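PDB 2O27: soluble KIT ligand from Mus musculus, which binds the receptor tyrosine kinase KIT as a non-covalent homodimer and brings two receptors together, driving cell survival, proliferation and haematopoiesis. Local coordinates for residues A[14-19]-A[112-117]. Numbering follows the deposited sequence.
Sequences TKLVAN and EFFSIF
The F114 ring is approached obliquely by CD1 of L16 and CG2 of V17 from residues 14-19, while one of its faces is taken from within its own helix: CD2 of F113 sits 3.6 Å above the F114 ring plane, over the ring centre. In return, CD1 of F114 lies at the edge of the F113 ring, in its plane. From helix 13-18, the L16 side chain crosses F114 at about a right angle and bears with CD1 on the outer end of the ring; its modelled spacing there is doubtful. The V17 and F114 side chains slide past each other in opposite directions, V17 CG2 reaching CD1 of F114 at 3.9 Å. V17 holds CG1 anti to the backbone N (chi1 171°), which places CG2 anti to the carbonyl carbon and beside the backbone N, and it is this CG2 that meets the ring. A flat phenylalanine suits this place because it spans helices whose nearest CA atoms, those of V17 and F114, are 7.9 Å apart, and the branched aliphatics meet it without polar groups to satisfy. I13, L20 and L77 also touch F114. The arrangement is apolar interhelical packing in a four-helix-bundle cytokine, joining its first helix, 13-18, to its last, 110-124.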
ATOM      1  N   THR A  14      -6.024 -11.692   6.151  1.00 40.91           N
ATOM      2  CA  THR A  14      -6.696 -10.655   6.920  1.00 40.91           C
ATOM      3  C   THR A  14      -5.709  -9.610   7.415  1.00 40.54           C
ATOM      4  O   THR A  14      -5.953  -8.407   7.293  1.00 40.56           O
ATOM      5  CB  THR A  14      -7.473 -11.266   8.131  1.00 41.52           C
ATOM      6  OG1 THR A  14      -8.513 -12.120   7.637  1.00 39.45           O
ATOM      7  CG2 THR A  14      -8.117 -10.173   8.984  1.00 42.02           C
ATOM      8  N   LYS A  15      -4.597 -10.076   7.967  1.00 40.29           N
ATOM      9  CA  LYS A  15      -3.564  -9.185   8.465  1.00 40.15           C
ATOM     10  C   LYS A  15      -2.980  -8.399   7.281  1.00 38.32           C
ATOM     11  O   LYS A  15      -2.731  -7.198   7.386  1.00 37.84           O
ATOM     12  CB  LYS A  15      -2.476 -10.002   9.175  1.00 41.34           C
ATOM     13  CG  LYS A  15      -1.580  -9.206  10.135  1.00 47.50           C
ATOM     14  CD  LYS A  15      -0.291  -8.711   9.472  1.00 49.31           C
ATOM     15  CE  LYS A  15       0.591  -7.903  10.436  1.00 52.83           C
ATOM     16  NZ  LYS A  15       1.013  -8.661  11.650  1.00 53.08           N
ATOM     17  N   LEU A  16      -2.799  -9.081   6.151  1.00 36.54           N
ATOM     18  CA  LEU A  16      -2.256  -8.472   4.941  1.00 34.61           C
ATOM     19  C   LEU A  16      -3.168  -7.348   4.477  1.00 33.40           C
ATOM     20  O   LEU A  16      -2.721  -6.225   4.244  1.00 32.14           O
ATOM     21  CB  LEU A  16      -2.153  -9.509   3.821  1.00 33.87           C
ATOM     22  CG  LEU A  16      -1.039  -9.436   2.779  1.00 36.07           C
ATOM     23  CD1 LEU A  16      -1.625  -9.686   1.417  1.00 33.17           C
ATOM     24  CD2 LEU A  16      -0.316  -8.113   2.818  1.00 34.32           C
ATOM     25  N   VAL A  17      -4.456  -7.656   4.341  1.00 33.96           N
ATOM     26  CA  VAL A  17      -5.414  -6.662   3.880  1.00 33.36           C
ATOM     27  C   VAL A  17      -5.428  -5.488   4.842  1.00 34.38           C
ATOM     28  O   VAL A  17      -5.588  -4.351   4.427  1.00 33.42           O
ATOM     29  CB  VAL A  17      -6.840  -7.251   3.760  1.00 31.85           C
ATOM     30  CG1 VAL A  17      -7.853  -6.147   3.491  1.00 30.05           C
ATOM     31  CG2 VAL A  17      -6.873  -8.262   2.627  1.00 32.29           C
ATOM     32  N   ALA A  18      -5.239  -5.782   6.123  1.00 35.48           N
ATOM     33  CA  ALA A  18      -5.240  -4.756   7.178  1.00 35.39           C
ATOM     34  C   ALA A  18      -3.983  -3.891   7.153  1.00 35.11           C
ATOM     35  O   ALA A  18      -3.984  -2.758   7.661  1.00 33.67           O
ATOM     36  CB  ALA A  18      -5.374  -5.431   8.550  1.00 35.64           C
ATOM     37  N   ASN A  19      -2.919  -4.439   6.552  1.00 34.11           N
ATOM     38  CA  ASN A  19      -1.645  -3.760   6.459  1.00 33.65           C
ATOM     39  C   ASN A  19      -1.352  -3.207   5.060  1.00 34.51           C
ATOM     40  O   ASN A  19      -0.237  -2.785   4.796  1.00 35.80           O
ATOM     41  CB  ASN A  19      -0.527  -4.703   6.885  1.00 32.75           C
ATOM     42  CG  ASN A  19       0.461  -4.041   7.809  1.00 33.28           C
ATOM     43  OD1 ASN A  19       0.104  -3.171   8.582  1.00 30.51           O
ATOM     44  ND2 ASN A  19       1.709  -4.460   7.736  1.00 33.63           N
ATOM     45  N   GLU A 112     -10.967  -6.634  -2.256  1.00 32.10           N
ATOM     46  CA  GLU A 112     -11.557  -7.239  -3.436  1.00 33.04           C
ATOM     47  C   GLU A 112     -10.632  -8.221  -4.124  1.00 32.73           C
ATOM     48  O   GLU A 112     -11.072  -9.260  -4.644  1.00 33.83           O
ATOM     49  CB  GLU A 112     -11.942  -6.152  -4.433  1.00 35.00           C
ATOM     50  CG  GLU A 112     -13.073  -5.268  -3.958  1.00 38.98           C
ATOM     51  CD  GLU A 112     -13.294  -4.066  -4.853  1.00 42.26           C
ATOM     52  OE1 GLU A 112     -14.281  -3.341  -4.607  1.00 47.15           O
ATOM     53  OE2 GLU A 112     -12.488  -3.840  -5.787  1.00 42.58           O
ATOM     54  N   PHE A 113      -9.347  -7.880  -4.164  1.00 29.86           N
ATOM     55  CA  PHE A 113      -8.388  -8.730  -4.822  1.00 30.24           C
ATOM     56  C   PHE A 113      -8.322 -10.067  -4.115  1.00 30.15           C
ATOM     57  O   PHE A 113      -8.431 -11.130  -4.743  1.00 29.47           O
ATOM     58  CB  PHE A 113      -7.002  -8.108  -4.799  1.00 27.44           C
ATOM     59  CG  PHE A 113      -5.956  -8.992  -5.380  1.00 24.77           C
ATOM     60  CD1 PHE A 113      -5.828  -9.115  -6.756  1.00 26.64           C
ATOM     61  CD2 PHE A 113      -5.130  -9.742  -4.560  1.00 24.14           C
ATOM     62  CE1 PHE A 113      -4.894  -9.972  -7.311  1.00 23.25           C
ATOM     63  CE2 PHE A 113      -4.200 -10.600  -5.103  1.00 23.77           C
ATOM     64  CZ  PHE A 113      -4.083 -10.715  -6.494  1.00 23.30           C
ATOM     65  N   PHE A 114      -8.157  -9.996  -2.801  1.00 32.25           N
ATOM     66  CA  PHE A 114      -8.024 -11.186  -1.998  1.00 34.88           C
ATOM     67  C   PHE A 114      -9.319 -11.954  -1.789  1.00 37.15           C
ATOM     68  O   PHE A 114      -9.303 -13.080  -1.282  1.00 37.84           O
ATOM     69  CB  PHE A 114      -7.329 -10.839  -0.684  1.00 32.70           C
ATOM     70  CG  PHE A 114      -5.848 -10.570  -0.857  1.00 35.34           C
ATOM     71  CD1 PHE A 114      -5.349  -9.278  -0.820  1.00 33.90           C
ATOM     72  CD2 PHE A 114      -4.965 -11.627  -1.138  1.00 34.65           C
ATOM     73  CE1 PHE A 114      -3.984  -9.035  -1.068  1.00 38.29           C
ATOM     74  CE2 PHE A 114      -3.615 -11.387  -1.389  1.00 35.97           C
ATOM     75  CZ  PHE A 114      -3.125 -10.096  -1.358  1.00 35.77           C
ATOM     76  N   SER A 115     -10.429 -11.335  -2.193  1.00 37.56           N
ATOM     77  CA  SER A 115     -11.738 -11.975  -2.141  1.00 40.98           C
ATOM     78  C   SER A 115     -11.782 -12.897  -3.361  1.00 38.34           C
ATOM     79  O   SER A 115     -12.281 -14.012  -3.281  1.00 39.00           O
ATOM     80  CB  SER A 115     -12.848 -10.928  -2.244  1.00 43.95           C
ATOM     81  OG  SER A 115     -14.114 -11.546  -2.409  1.00 49.85           O
ATOM     82  N   ILE A 116     -11.257 -12.406  -4.487  1.00 37.82           N
ATOM     83  CA  ILE A 116     -11.182 -13.162  -5.732  1.00 36.69           C
ATOM     84  C   ILE A 116     -10.249 -14.343  -5.529  1.00 36.76           C
ATOM     85  O   ILE A 116     -10.478 -15.429  -6.058  1.00 36.19           O
ATOM     86  CB  ILE A 116     -10.587 -12.319  -6.895  1.00 37.02           C
ATOM     87  CG1 ILE A 116     -11.398 -11.037  -7.089  1.00 38.51           C
ATOM     88  CG2 ILE A 116     -10.528 -13.138  -8.152  1.00 37.38           C
ATOM     89  CD1 ILE A 116     -12.896 -11.248  -7.102  1.00 36.59           C
ATOM     90  N   PHE A 117      -9.180 -14.091  -4.778  1.00 37.39           N
ATOM     91  CA  PHE A 117      -8.164 -15.088  -4.471  1.00 38.18           C
ATOM     92  C   PHE A 117      -8.781 -16.207  -3.626  1.00 38.34           C
ATOM     93  O   PHE A 117      -8.629 -17.392  -3.938  1.00 38.05           O
ATOM     94  CB  PHE A 117      -7.005 -14.406  -3.721  1.00 35.94           C
ATOM     95  CG  PHE A 117      -5.971 -15.355  -3.196  1.00 35.97           C
ATOM     96  CD1 PHE A 117      -4.779 -15.564  -3.882  1.00 34.63           C
ATOM     97  CD2 PHE A 117      -6.203 -16.066  -2.029  1.00 35.87           C
ATOM     98  CE1 PHE A 117      -3.845 -16.472  -3.409  1.00 35.39           C
ATOM     99  CE2 PHE A 117      -5.269 -16.978  -1.554  1.00 36.43           C
ATOM    100  CZ  PHE A 117      -4.088 -17.182  -2.246  1.00 35.67           C
TER